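Local coordinates for 3-carboxy-cis,cis-muconate cycloisomerase (Pseudomonas putida, PDB 1RE5), which is an enzyme of the largely helical, four-chain lyase (fumarase/aspartase) superfamily, in which long helices of the subunits pack together, at residues E17-R22 with L116-A121; D30-L35 with Y99-A104; S106-D111 with V189-G194; T228-L233 with M309-E314. One frame throughout, in Å; residues are numbered along the deposited sequence.

Interaction 1 (E17-R22 with L116-A121); sequences EIFSDR and LQLRDA
Ile18 and Phe19, at the break between helix 13-18 and helix 21-40, pack on a turn in the first half of helix 106-142, a helix-break-helix corner seated against a long helix. The backbones come closest at Ile18 and Gln117, whose CA atoms are 6.3 Å apart. Ile18 slides along the helix surface: its CG2 stands 4.0 Å from Gln117 CB, while CD1, at the end of an extended chain (chi2 -174°), reaches Asp120 CB at 3.3 Å and lies 4.4 Å from the Ala121 CB methyl. Phe19 is the residue at which the first helix ends, and its ring lies beside Ile18, both resting on helix 106-142. CG2 of Ile18 lies above one face of the ring, offset toward the rim, while Leu118 CD2 meets the ring edge near its plane, 4.0 Å from Phe19 CZ. Ala121 CB approaches Phe19 CE2 obliquely at 4.0 Å. Beyond the contact the same ring leans on Pro328 and Cys331 of helix 319-347, so this aromatic side chain joins three helices. The break itself is secured by Ser20, whose OG is gripped twice: it donates to Glu17 O at 2.7 Å and caps Gly23 N. Near the solvent, Arg22 NH1 forms a salt bridge with Glu17 OE2 across the same corner, and Asp21 takes backbone amides of Gln4 and Leu5 of the second subunit. Ser20 is thus the N-cap of helix 21-40 and also bonds back to the end of helix 13-18, at a corner near the N terminus of a mainly helical lyase fold.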
loop_
_atom_site.group_PDB
_atom_site.type_symbol
_atom_site.label_atom_id
_atom_site.label_comp_id
_atom_site.label_asym_id
_atom_site.label_seq_id
_atom_site.Cartn_x
_atom_site.Cartn_y
_atom_site.Cartn_z
ATOM N N GLU D 17 -15.638 0.202 -21.752
ATOM C CA GLU D 17 -15.609 0.744 -23.104
ATOM C C GLU D 17 -14.685 1.966 -23.150
ATOM O O GLU D 17 -13.876 2.130 -24.077
ATOM C CB GLU D 17 -17.022 1.124 -23.549
ATOM C CG GLU D 17 -17.143 1.377 -25.044
ATOM C CD GLU D 17 -16.562 0.233 -25.863
ATOM O OE1 GLU D 17 -16.912 -0.933 -25.570
ATOM O OE2 GLU D 17 -15.762 0.491 -26.793
ATOM N N ILE D 18 -14.802 2.819 -22.141
ATOM C CA ILE D 18 -13.960 3.997 -22.068
ATOM C C ILE D 18 -12.500 3.582 -21.924
ATOM O O ILE D 18 -11.619 4.145 -22.576
ATOM C CB ILE D 18 -14.322 4.879 -20.856
ATOM C CG1 ILE D 18 -15.710 5.487 -21.048
ATOM C CG2 ILE D 18 -13.269 5.965 -20.666
ATOM C CD1 ILE D 18 -16.092 6.489 -19.965
ATOM N N PHE D 19 -12.233 2.599 -21.073
ATOM C CA PHE D 19 -10.861 2.172 -20.865
ATOM C C PHE D 19 -10.554 0.889 -21.590
ATOM O O PHE D 19 -10.344 -0.167 -20.989
ATOM C CB PHE D 19 -10.559 2.050 -19.374
ATOM C CG PHE D 19 -10.514 3.375 -18.677
ATOM C CD1 PHE D 19 -9.450 4.245 -18.887
ATOM C CD2 PHE D 19 -11.568 3.788 -17.863
ATOM C CE1 PHE D 19 -9.438 5.514 -18.302
ATOM C CE2 PHE D 19 -11.559 5.058 -17.274
ATOM C CZ PHE D 19 -10.494 5.919 -17.495
ATOM N N SER D 20 -10.539 1.012 -22.909
ATOM C CA SER D 20 -10.248 -0.087 -23.813
ATOM C C SER D 20 -9.200 0.486 -24.739
ATOM O O SER D 20 -8.927 1.692 -24.701
ATOM C CB SER D 20 -11.496 -0.443 -24.613
ATOM O OG SER D 20 -11.985 0.702 -25.300
ATOM N N ASP D 21 -8.606 -0.354 -25.572
ATOM C CA ASP D 21 -7.608 0.159 -26.495
ATOM C C ASP D 21 -8.231 1.224 -27.391
ATOM O O ASP D 21 -7.644 2.279 -27.634
ATOM C CB ASP D 21 -7.055 -0.972 -27.340
ATOM C CG ASP D 21 -6.270 -1.950 -26.523
ATOM O OD1 ASP D 21 -5.390 -1.482 -25.759
ATOM O OD2 ASP D 21 -6.530 -3.168 -26.646
ATOM N N ARG D 22 -9.436 0.942 -27.863
ATOM C CA ARG D 22 -10.141 1.857 -28.734
ATOM C C ARG D 22 -10.294 3.212 -28.058
ATOM O O ARG D 22 -10.035 4.250 -28.672
ATOM C CB ARG D 22 -11.512 1.280 -29.067
ATOM C CG ARG D 22 -12.290 2.029 -30.142
ATOM C CD ARG D 22 -13.665 2.396 -29.617
ATOM N NE ARG D 22 -13.628 3.626 -28.825
ATOM C CZ ARG D 22 -14.315 3.821 -27.703
ATOM N NH1 ARG D 22 -15.091 2.863 -27.224
ATOM N NH2 ARG D 22 -14.242 4.985 -27.069
ATOM N N LEU D 116 -9.347 13.299 -21.522
ATOM C CA LEU D 116 -10.612 13.161 -22.235
ATOM C C LEU D 116 -11.325 11.907 -21.732
ATOM O O LEU D 116 -12.530 11.933 -21.481
ATOM C CB LEU D 116 -10.389 13.086 -23.752
ATOM C CG LEU D 116 -9.925 14.400 -24.405
ATOM C CD1 LEU D 116 -9.777 14.198 -25.905
ATOM C CD2 LEU D 116 -10.912 15.524 -24.108
ATOM N N GLN D 117 -10.581 10.814 -21.568
ATOM C CA GLN D 117 -11.184 9.575 -21.079
ATOM C C GLN D 117 -11.681 9.778 -19.662
ATOM O O GLN D 117 -12.751 9.296 -19.289
ATOM C CB GLN D 117 -10.180 8.423 -21.102
ATOM C CG GLN D 117 -9.645 8.127 -22.472
ATOM C CD GLN D 117 -8.689 6.966 -22.474
ATOM O OE1 GLN D 117 -9.099 5.813 -22.389
ATOM N NE2 GLN D 117 -7.395 7.265 -22.559
ATOM N N LEU D 118 -10.905 10.501 -18.869
ATOM C CA LEU D 118 -11.299 10.754 -17.499
ATOM C C LEU D 118 -12.597 11.544 -17.441
ATOM O O LEU D 118 -13.437 11.312 -16.576
ATOM C CB LEU D 118 -10.187 11.493 -16.764
ATOM C CG LEU D 118 -8.948 10.641 -16.482
ATOM C CD1 LEU D 118 -7.963 11.451 -15.643
ATOM C CD2 LEU D 118 -9.343 9.364 -15.745
ATOM N N ARG D 119 -12.779 12.474 -18.368
ATOM C CA ARG D 119 -14.004 13.254 -18.356
ATOM C C ARG D 119 -15.206 12.341 -18.626
ATOM O O ARG D 119 -16.230 12.443 -17.949
ATOM C CB ARG D 119 -13.942 14.377 -19.391
ATOM C CG ARG D 119 -15.193 15.246 -19.397
ATOM C CD ARG D 119 -15.545 15.654 -20.819
ATOM N NE ARG D 119 -14.905 16.907 -21.207
ATOM C CZ ARG D 119 -14.376 17.140 -22.401
ATOM N NH1 ARG D 119 -14.394 16.198 -23.340
ATOM N NH2 ARG D 119 -13.856 18.330 -22.658
ATOM N N ASP D 120 -15.088 11.441 -19.601
ATOM C CA ASP D 120 -16.191 10.531 -19.892
ATOM C C ASP D 120 -16.456 9.673 -18.678
ATOM O O ASP D 120 -17.607 9.359 -18.383
ATOM C CB ASP D 120 -15.884 9.621 -21.079
ATOM C CG ASP D 120 -16.048 10.322 -22.400
ATOM O OD1 ASP D 120 -16.700 11.387 -22.431
ATOM O OD2 ASP D 120 -15.536 9.800 -23.410
ATOM N N ALA D 121 -15.382 9.295 -17.984
ATOM C CA ALA D 121 -15.489 8.470 -16.785
ATOM C C ALA D 121 -16.153 9.259 -15.655
ATOM O O ALA D 121 -17.055 8.761 -14.980
ATOM C CB ALA D 121 -14.117 8.009 -16.349
#

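Interaction 2 (D30-L35 with Y99-A104); sequences DFEAAL and YVHLGA
Leu35, on helix 21-40, packs against two overlapping type II beta turns, Tyr99 to Leu102 and His101 to Ala104, in the loop that leads into helix 106-142. The path of this leucine explains much of the contact. Its CB is directed at the loop, and CG follows to 4.8 Å from Ala104 CB. The branches then part. CD1 reaches the turns, 3.7 Å from Leu102 O, 3.8 Å from His101 CA and 4.1 Å from Ala104 CB, whereas CD2 turns off to Phe192, 4.1 Å from its CE1. The turns depend on two residues with positive phi, His101 and Gly103, each the third residue of its turn. One helical turn earlier, Glu32 bends at chi2 (-57°) and lays its carboxylate beside His101, with OE2 4.1 Å from Val100 CG2; Val82 and Leu85 of helix 78-92 pack on the same glutamate side chain. How the imidazole and the carboxylate meet in detail is doubtful in this model. Phe31, with its CG swung to the side opposite the backbone N (chi1 170°), sends its ring toward Ala104, the last residue of the second turn, and Ala104 CB rests at the ring edge, near its plane and 4.2 Å from Phe31 CE2.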
loop_
_atom_site.group_PDB
_atom_site.type_symbol
_atom_site.label_atom_id
_atom_site.label_comp_id
_atom_site.label_asym_id
_atom_site.label_seq_id
_atom_site.Cartn_x
_atom_site.Cartn_y
_atom_site.Cartn_z
ATOM N N ASP D 30 -8.217 12.282 -30.970
ATOM C CA ASP D 30 -9.049 13.467 -30.749
ATOM C C ASP D 30 -8.147 14.674 -30.517
ATOM O O ASP D 30 -8.435 15.795 -30.965
ATOM C CB ASP D 30 -9.949 13.268 -29.527
ATOM C CG ASP D 30 -11.209 12.487 -29.850
ATOM O OD1 ASP D 30 -11.215 11.724 -30.849
ATOM O OD2 ASP D 30 -12.193 12.632 -29.094
ATOM N N PHE D 31 -7.051 14.435 -29.803
ATOM C CA PHE D 31 -6.091 15.484 -29.519
ATOM C C PHE D 31 -5.443 15.954 -30.820
ATOM O O PHE D 31 -5.389 17.155 -31.088
ATOM C CB PHE D 31 -5.006 14.972 -28.576
ATOM C CG PHE D 31 -3.850 15.918 -28.424
ATOM C CD1 PHE D 31 -3.970 17.070 -27.639
ATOM C CD2 PHE D 31 -2.650 15.680 -29.100
ATOM C CE1 PHE D 31 -2.919 17.966 -27.525
ATOM C CE2 PHE D 31 -1.588 16.577 -28.994
ATOM C CZ PHE D 31 -1.724 17.725 -28.202
ATOM N N GLU D 32 -4.958 15.003 -31.619
ATOM C CA GLU D 32 -4.305 15.312 -32.896
ATOM C C GLU D 32 -5.187 16.142 -33.832
ATOM O O GLU D 32 -4.749 17.165 -34.376
ATOM C CB GLU D 32 -3.882 14.016 -33.591
ATOM C CG GLU D 32 -2.810 13.247 -32.817
ATOM C CD GLU D 32 -1.548 14.079 -32.562
ATOM O OE1 GLU D 32 -0.771 13.729 -31.653
ATOM O OE2 GLU D 32 -1.324 15.080 -33.272
ATOM N N ALA D 33 -6.428 15.694 -34.017
ATOM C CA ALA D 33 -7.367 16.407 -34.867
ATOM C C ALA D 33 -7.542 17.812 -34.313
ATOM O O ALA D 33 -7.373 18.795 -35.030
ATOM C CB ALA D 33 -8.698 15.685 -34.897
ATOM N N ALA D 34 -7.866 17.910 -33.031
ATOM C CA ALA D 34 -8.049 19.214 -32.409
ATOM C C ALA D 34 -6.813 20.116 -32.584
ATOM O O ALA D 34 -6.945 21.334 -32.735
ATOM C CB ALA D 34 -8.362 19.033 -30.931
ATOM N N LEU D 35 -5.619 19.514 -32.563
ATOM C CA LEU D 35 -4.350 20.248 -32.701
ATOM C C LEU D 35 -4.285 20.937 -34.060
ATOM O O LEU D 35 -4.058 22.145 -34.149
ATOM C CB LEU D 35 -3.148 19.296 -32.583
ATOM C CG LEU D 35 -1.874 19.750 -31.841
ATOM C CD1 LEU D 35 -0.680 19.105 -32.498
ATOM C CD2 LEU D 35 -1.696 21.250 -31.867
ATOM N N TYR D 99 2.163 18.102 -41.153
ATOM C CA TYR D 99 1.504 18.973 -40.181
ATOM C C TYR D 99 0.951 18.271 -38.940
ATOM O O TYR D 99 0.590 18.919 -37.948
ATOM C CB TYR D 99 0.373 19.747 -40.868
ATOM C CG TYR D 99 0.844 20.696 -41.948
ATOM C CD1 TYR D 99 0.749 20.357 -43.303
ATOM C CD2 TYR D 99 1.394 21.935 -41.613
ATOM C CE1 TYR D 99 1.192 21.232 -44.296
ATOM C CE2 TYR D 99 1.838 22.814 -42.591
ATOM C CZ TYR D 99 1.736 22.462 -43.931
ATOM O OH TYR D 99 2.174 23.356 -44.885
ATOM N N VAL D 100 0.882 16.949 -38.988
ATOM C CA VAL D 100 0.356 16.197 -37.865
ATOM C C VAL D 100 1.295 16.267 -36.663
ATOM O O VAL D 100 2.520 16.202 -36.810
ATOM C CB VAL D 100 0.124 14.711 -38.254
ATOM C CG1 VAL D 100 1.432 14.068 -38.655
ATOM C CG2 VAL D 100 -0.496 13.956 -37.095
ATOM N N HIS D 101 0.707 16.434 -35.478
ATOM C CA HIS D 101 1.455 16.469 -34.222
ATOM C C HIS D 101 2.491 17.588 -34.191
ATOM O O HIS D 101 3.526 17.464 -33.545
ATOM C CB HIS D 101 2.122 15.096 -34.021
ATOM C CG HIS D 101 2.549 14.817 -32.616
ATOM N ND1 HIS D 101 3.832 15.045 -32.165
ATOM C CD2 HIS D 101 1.861 14.324 -31.560
ATOM C CE1 HIS D 101 3.917 14.703 -30.892
ATOM N NE2 HIS D 101 2.735 14.263 -30.500
ATOM N N LEU D 102 2.196 18.690 -34.870
ATOM C CA LEU D 102 3.120 19.821 -34.940
ATOM C C LEU D 102 3.315 20.614 -33.644
ATOM O O LEU D 102 2.363 21.181 -33.095
ATOM C CB LEU D 102 2.676 20.788 -36.043
ATOM C CG LEU D 102 3.565 22.025 -36.268
ATOM C CD1 LEU D 102 4.946 21.584 -36.746
ATOM C CD2 LEU D 102 2.919 22.960 -37.289
ATOM N N GLY D 103 4.561 20.660 -33.172
ATOM C CA GLY D 103 4.884 21.408 -31.966
ATOM C C GLY D 103 4.532 20.748 -30.644
ATOM O O GLY D 103 4.760 21.333 -29.578
ATOM N N ALA D 104 3.992 19.534 -30.708
ATOM C CA ALA D 104 3.590 18.807 -29.513
ATOM C C ALA D 104 4.530 17.648 -29.197
ATOM O O ALA D 104 5.188 17.091 -30.084
ATOM C CB ALA D 104 2.161 18.283 -29.680
#

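Interaction 3 (S106-D111 with V189-G194); sequences SQDAMD and VLQFGG
Asp108 and Phe192 bring their CA atoms within 5.1 Å where the first turns of helix 106-142 run beside the irregular loop 189-194. Asp108 takes hold of that loop with both carboxylate oxygens. Gly193 N donates to OD1 at 2.8 Å with an N-H...O angle of 157°, arriving from above the carboxylate plane, 41° out of it. The next amide, Gly194 N, donates to OD2 at 2.8 Å on a more bent path of 140°, although the position of OD2 is less certain; that oxygen also receives Thr105 N, just ahead of the helix. As far as OD2 is well placed, two successive amides would hold the rotation of the carboxylate, and Gly194 adopts the positive phi that glycine accepts easily. Farther along the helix, the Asp111 and Gln191 side chains run alongside each other in one direction, with Asp111 CB 3.6 Å from Gln191 CG. The main polar partner of Asp111 is Arg230. Thr112 OG1 binds both Asp108 O and Gln191 N, linking the two backbones. The bond from Thr105 N to an aspartate three residues on is the one found in capping boxes, so Asp108 serves a helix N terminus and a glycine-rich loop together.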
loop_
_atom_site.group_PDB
_atom_site.type_symbol
_atom_site.label_atom_id
_atom_site.label_comp_id
_atom_site.label_asym_id
_atom_site.label_seq_id
_atom_site.Cartn_x
_atom_site.Cartn_y
_atom_site.Cartn_z
ATOM N N SER D 106 5.069 13.800 -27.135
ATOM C CA SER D 106 4.278 12.595 -26.884
ATOM C C SER D 106 3.350 12.693 -25.666
ATOM O O SER D 106 2.157 12.376 -25.748
ATOM C CB SER D 106 5.210 11.393 -26.710
ATOM O OG SER D 106 5.910 11.108 -27.908
ATOM N N GLN D 107 3.891 13.136 -24.536
ATOM C CA GLN D 107 3.081 13.247 -23.329
ATOM C C GLN D 107 1.877 14.188 -23.487
ATOM O O GLN D 107 0.851 13.996 -22.835
ATOM C CB GLN D 107 3.943 13.682 -22.134
ATOM C CG GLN D 107 3.218 13.509 -20.805
ATOM C CD GLN D 107 4.073 13.811 -19.603
ATOM O OE1 GLN D 107 3.620 13.690 -18.467
ATOM N NE2 GLN D 107 5.312 14.207 -19.840
ATOM N N ASP D 108 2.000 15.199 -24.343
ATOM C CA ASP D 108 0.894 16.125 -24.560
ATOM C C ASP D 108 -0.304 15.344 -25.072
ATOM O O ASP D 108 -1.433 15.529 -24.593
ATOM C CB ASP D 108 1.255 17.186 -25.596
ATOM C CG ASP D 108 2.306 18.148 -25.104
ATOM O OD1 ASP D 108 2.254 18.531 -23.923
ATOM O OD2 ASP D 108 3.180 18.542 -25.905
ATOM N N ALA D 109 -0.050 14.462 -26.041
ATOM C CA ALA D 109 -1.121 13.663 -26.630
ATOM C C ALA D 109 -1.656 12.625 -25.651
ATOM O O ALA D 109 -2.866 12.414 -25.539
ATOM C CB ALA D 109 -0.629 12.978 -27.890
ATOM N N MET D 110 -0.742 11.974 -24.946
ATOM C CA MET D 110 -1.106 10.959 -23.971
ATOM C C MET D 110 -1.899 11.492 -22.760
ATOM O O MET D 110 -2.969 10.968 -22.428
ATOM C CB MET D 110 0.153 10.271 -23.497
ATOM C CG MET D 110 0.882 9.564 -24.594
ATOM S SD MET D 110 2.139 8.515 -23.871
ATOM C CE MET D 110 3.616 9.366 -24.445
ATOM N N ASP D 111 -1.383 12.520 -22.092
ATOM C CA ASP D 111 -2.090 13.064 -20.940
ATOM C C ASP D 111 -3.428 13.682 -21.339
ATOM O O ASP D 111 -4.438 13.488 -20.658
ATOM C CB ASP D 111 -1.240 14.119 -20.214
ATOM C CG ASP D 111 -0.227 13.513 -19.248
ATOM O OD1 ASP D 111 -0.201 12.271 -19.071
ATOM O OD2 ASP D 111 0.550 14.300 -18.655
ATOM N N VAL D 189 -8.177 19.744 -17.417
ATOM C CA VAL D 189 -7.294 20.742 -17.998
ATOM C C VAL D 189 -6.519 20.127 -19.156
ATOM O O VAL D 189 -6.366 18.899 -19.243
ATOM C CB VAL D 189 -6.286 21.296 -16.960
ATOM C CG1 VAL D 189 -7.012 22.154 -15.938
ATOM C CG2 VAL D 189 -5.535 20.140 -16.275
ATOM N N LEU D 190 -6.039 20.992 -20.046
ATOM C CA LEU D 190 -5.286 20.559 -21.209
ATOM C C LEU D 190 -3.817 20.342 -20.850
ATOM O O LEU D 190 -3.295 20.986 -19.937
ATOM C CB LEU D 190 -5.377 21.619 -22.310
ATOM C CG LEU D 190 -4.447 21.387 -23.508
ATOM C CD1 LEU D 190 -5.063 20.336 -24.430
ATOM C CD2 LEU D 190 -4.207 22.699 -24.240
ATOM N N GLN D 191 -3.166 19.423 -21.560
ATOM C CA GLN D 191 -1.744 19.161 -21.354
ATOM C C GLN D 191 -1.069 19.502 -22.674
ATOM O O GLN D 191 -1.071 18.696 -23.618
ATOM C CB GLN D 191 -1.456 17.692 -21.039
ATOM C CG GLN D 191 0.027 17.450 -20.771
ATOM C CD GLN D 191 0.458 17.964 -19.407
ATOM O OE1 GLN D 191 0.513 17.196 -18.440
ATOM N NE2 GLN D 191 0.747 19.261 -19.313
ATOM N N PHE D 192 -0.492 20.698 -22.737
ATOM C CA PHE D 192 0.167 21.156 -23.954
ATOM C C PHE D 192 1.415 21.937 -23.564
ATOM O O PHE D 192 1.334 23.111 -23.191
ATOM C CB PHE D 192 -0.806 22.044 -24.741
ATOM C CG PHE D 192 -0.350 22.374 -26.132
ATOM C CD1 PHE D 192 -0.012 21.358 -27.028
ATOM C CD2 PHE D 192 -0.291 23.697 -26.559
ATOM C CE1 PHE D 192 0.378 21.660 -28.339
ATOM C CE2 PHE D 192 0.094 24.006 -27.858
ATOM C CZ PHE D 192 0.430 22.983 -28.754
ATOM N N GLY D 193 2.566 21.284 -23.643
ATOM C CA GLY D 193 3.788 21.955 -23.266
ATOM C C GLY D 193 4.946 21.666 -24.189
ATOM O O GLY D 193 5.963 22.352 -24.127
ATOM N N GLY D 194 4.805 20.658 -25.045
ATOM C CA GLY D 194 5.885 20.327 -25.958
ATOM C C GLY D 194 7.112 19.745 -25.259
ATOM O O GLY D 194 7.184 19.701 -24.029
#

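Interaction 4 (T228-L233 with M309-E314); sequences TQRDRL and MPQEHE
Thr228 and Met309 meet through a buried water, an unusual joint between the lead-in to helix 231-257 and a loop that otherwise share a single direct hydrogen bond. The water donates to Thr228 O at 2.9 Å and to Met309 O at 2.8 Å, and accepts from Arg230 N at 3.0 Å, so that three backbone groups close to a helix start and a proline turn are satisfied at one point. Pro310 is the centre of an inverse gamma turn, which directs the chain from Met309 on to Gln311. The direct bond lies at the far end: Thr228 OG1 donates to His313 O at 2.6 Å, nearly in line with the carbonyl (175°). The hydroxyl of Thr228 faces that oxygen while CG2 packs 3.4 Å from Glu314 C. In the middle, Arg230 and Gln311 cross at about a right angle, Arg230 CD lying 3.3 Å from Gln311 OE1, with guanidinium and amide planes only 19° apart. Neither spends its polar end on the other: the main partner of Arg230 is Glu323, in a salt bridge, and Gln311 NE2 donates to Ala308 O. The methionine chain turns back at chi3 (80°), bringing Met309 CE to 3.8 Å from Asp231 CA. Asp231 itself is paired with Arg175 and Arg179 of the third subunit, whose Lys165 likewise holds Glu314. The contact therefore joins the start of helix 231-257 to the loop between helices 286-307 and 319-347, with helix 106-142 of the same chain on one flank and helix 162-187 of the third subunit against its acidic residues.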
loop_
_atom_site.group_PDB
_atom_site.type_symbol
_atom_site.label_atom_id
_atom_site.label_comp_id
_atom_site.label_asym_id
_atom_site.label_seq_id
_atom_site.Cartn_x
_atom_site.Cartn_y
_atom_site.Cartn_z
ATOM N N THR D 228 5.239 16.797 -15.092
ATOM C CA THR D 228 5.727 16.106 -13.903
ATOM C C THR D 228 5.107 16.591 -12.578
ATOM O O THR D 228 5.675 16.388 -11.490
ATOM C CB THR D 228 7.279 16.150 -13.819
ATOM O OG1 THR D 228 7.738 17.501 -13.701
ATOM C CG2 THR D 228 7.885 15.541 -15.062
ATOM N N GLN D 229 3.946 17.241 -12.685
ATOM C CA GLN D 229 3.183 17.692 -11.520
ATOM C C GLN D 229 1.867 16.914 -11.692
ATOM O O GLN D 229 0.942 17.380 -12.374
ATOM C CB GLN D 229 2.928 19.199 -11.584
ATOM C CG GLN D 229 4.168 20.089 -11.395
ATOM C CD GLN D 229 4.838 19.932 -10.033
ATOM O OE1 GLN D 229 4.229 19.440 -9.081
ATOM N NE2 GLN D 229 6.092 20.367 -9.936
ATOM N N ARG D 230 1.788 15.734 -11.075
ATOM C CA ARG D 230 0.625 14.865 -11.242
ATOM C C ARG D 230 -0.484 14.894 -10.173
ATOM O O ARG D 230 -1.366 14.018 -10.169
ATOM C CB ARG D 230 1.125 13.428 -11.404
ATOM C CG ARG D 230 2.493 13.323 -12.053
ATOM C CD ARG D 230 2.426 13.737 -13.493
ATOM N NE ARG D 230 1.787 12.713 -14.311
ATOM C CZ ARG D 230 1.322 12.930 -15.540
ATOM N NH1 ARG D 230 1.421 14.137 -16.086
ATOM N NH2 ARG D 230 0.769 11.942 -16.228
ATOM N N ASP D 231 -0.476 15.890 -9.292
ATOM C CA ASP D 231 -1.488 15.938 -8.247
ATOM C C ASP D 231 -2.925 15.838 -8.756
ATOM O O ASP D 231 -3.775 15.232 -8.101
ATOM C CB ASP D 231 -1.334 17.204 -7.425
ATOM C CG ASP D 231 -1.439 18.439 -8.265
ATOM O OD1 ASP D 231 -2.372 19.247 -8.050
ATOM O OD2 ASP D 231 -0.584 18.586 -9.158
ATOM N N ARG D 232 -3.207 16.424 -9.916
ATOM C CA ARG D 232 -4.562 16.376 -10.461
ATOM C C ARG D 232 -5.064 14.944 -10.643
ATOM O O ARG D 232 -6.200 14.622 -10.268
ATOM C CB ARG D 232 -4.634 17.129 -11.798
ATOM C CG ARG D 232 -4.598 18.645 -11.654
ATOM C CD ARG D 232 -4.580 19.350 -13.006
ATOM N NE ARG D 232 -3.393 20.192 -13.120
ATOM C CZ ARG D 232 -3.416 21.519 -13.107
ATOM N NH1 ARG D 232 -4.568 22.161 -12.998
ATOM N NH2 ARG D 232 -2.289 22.201 -13.171
ATOM N N LEU D 233 -4.227 14.075 -11.210
ATOM C CA LEU D 233 -4.641 12.686 -11.434
ATOM C C LEU D 233 -4.739 11.900 -10.117
ATOM O O LEU D 233 -5.639 11.076 -9.926
ATOM C CB LEU D 233 -3.659 11.986 -12.383
ATOM C CG LEU D 233 -3.379 12.671 -13.729
ATOM C CD1 LEU D 233 -2.427 11.812 -14.569
ATOM C CD2 LEU D 233 -4.689 12.886 -14.471
ATOM N N MET D 309 4.472 10.137 -7.615
ATOM C CA MET D 309 4.451 11.592 -7.720
ATOM C C MET D 309 5.791 12.329 -7.833
ATOM O O MET D 309 5.884 13.348 -8.531
ATOM C CB MET D 309 3.672 12.190 -6.558
ATOM C CG MET D 309 2.178 12.114 -6.736
ATOM S SD MET D 309 1.317 13.048 -5.467
ATOM C CE MET D 309 1.443 14.717 -6.083
ATOM N N PRO D 310 6.848 11.844 -7.155
ATOM C CA PRO D 310 8.119 12.574 -7.276
ATOM C C PRO D 310 8.830 12.358 -8.617
ATOM O O PRO D 310 9.970 11.891 -8.667
ATOM C CB PRO D 310 8.913 12.055 -6.084
ATOM C CG PRO D 310 8.476 10.623 -6.025
ATOM C CD PRO D 310 6.974 10.707 -6.227
ATOM N N GLN D 311 8.149 12.720 -9.703
ATOM C CA GLN D 311 8.684 12.553 -11.054
ATOM C C GLN D 311 9.734 13.619 -11.357
ATOM O O GLN D 311 9.479 14.819 -11.221
ATOM C CB GLN D 311 7.539 12.596 -12.069
ATOM C CG GLN D 311 6.374 11.695 -11.678
ATOM C CD GLN D 311 5.432 11.385 -12.829
ATOM O OE1 GLN D 311 5.337 12.148 -13.792
ATOM N NE2 GLN D 311 4.714 10.269 -12.724
ATOM N N GLU D 312 10.911 13.165 -11.779
ATOM C CA GLU D 312 12.035 14.062 -12.032
ATOM C C GLU D 312 11.991 14.987 -13.231
ATOM O O GLU D 312 11.588 14.600 -14.337
ATOM C CB GLU D 312 13.344 13.262 -12.083
ATOM C CG GLU D 312 13.149 11.770 -11.907
ATOM C CD GLU D 312 12.808 11.077 -13.199
ATOM O OE1 GLU D 312 12.454 9.877 -13.161
ATOM O OE2 GLU D 312 12.916 11.735 -14.249
ATOM N N HIS D 313 12.413 16.222 -12.978
ATOM C CA HIS D 313 12.521 17.243 -13.996
ATOM C C HIS D 313 11.337 17.430 -14.943
ATOM O O HIS D 313 10.184 17.517 -14.505
ATOM C CB HIS D 313 13.789 16.979 -14.794
ATOM C CG HIS D 313 15.038 17.092 -13.979
ATOM N ND1 HIS D 313 15.294 18.173 -13.160
ATOM C CD2 HIS D 313 16.123 16.289 -13.895
ATOM C CE1 HIS D 313 16.488 18.033 -12.610
ATOM N NE2 HIS D 313 17.013 16.898 -13.041
ATOM N N GLU D 314 11.629 17.489 -16.241
ATOM C CA GLU D 314 10.602 17.723 -17.254
ATOM C C GLU D 314 9.792 16.517 -17.720
ATOM O O GLU D 314 8.739 16.681 -18.322
ATOM C CB GLU D 314 11.231 18.423 -18.459
ATOM C CG GLU D 314 11.668 19.846 -18.168
ATOM C CD GLU D 314 12.654 19.922 -17.020
ATOM O OE1 GLU D 314 13.734 19.281 -17.117
ATOM O OE2 GLU D 314 12.347 20.621 -16.026
HETATM O O HOH W 1 4.139 15.411 -9.189
#

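How the interactions relate
Helix 106-142 carries segments of interactions 1 and 3: its beginning serves interaction 3 and a later turn serves interaction 1, their centres about 16 Å apart. Helix 21-40 likewise joins interactions 1 and 2, which touch where Leu116 CD1 packs on Asp30 CB at 3.7 Å. Interactions 2 and 3, about 10 Å apart between centres, touch where Phe31 CD2 lies 3.5 Å from Ala109 CA. Polar continuity comes at interactions 3 and 4, where Asp111 OD2 and Arg230 NH1 form a 2.7 Å salt bridge. Segment 309-314 follows shortly after Ser303, Thr304 and Ala307, which line a pocket holding 2,3-dihydroxy-1,4-dithiobutane, making interaction 4 the one nearest to that pocket along the chain.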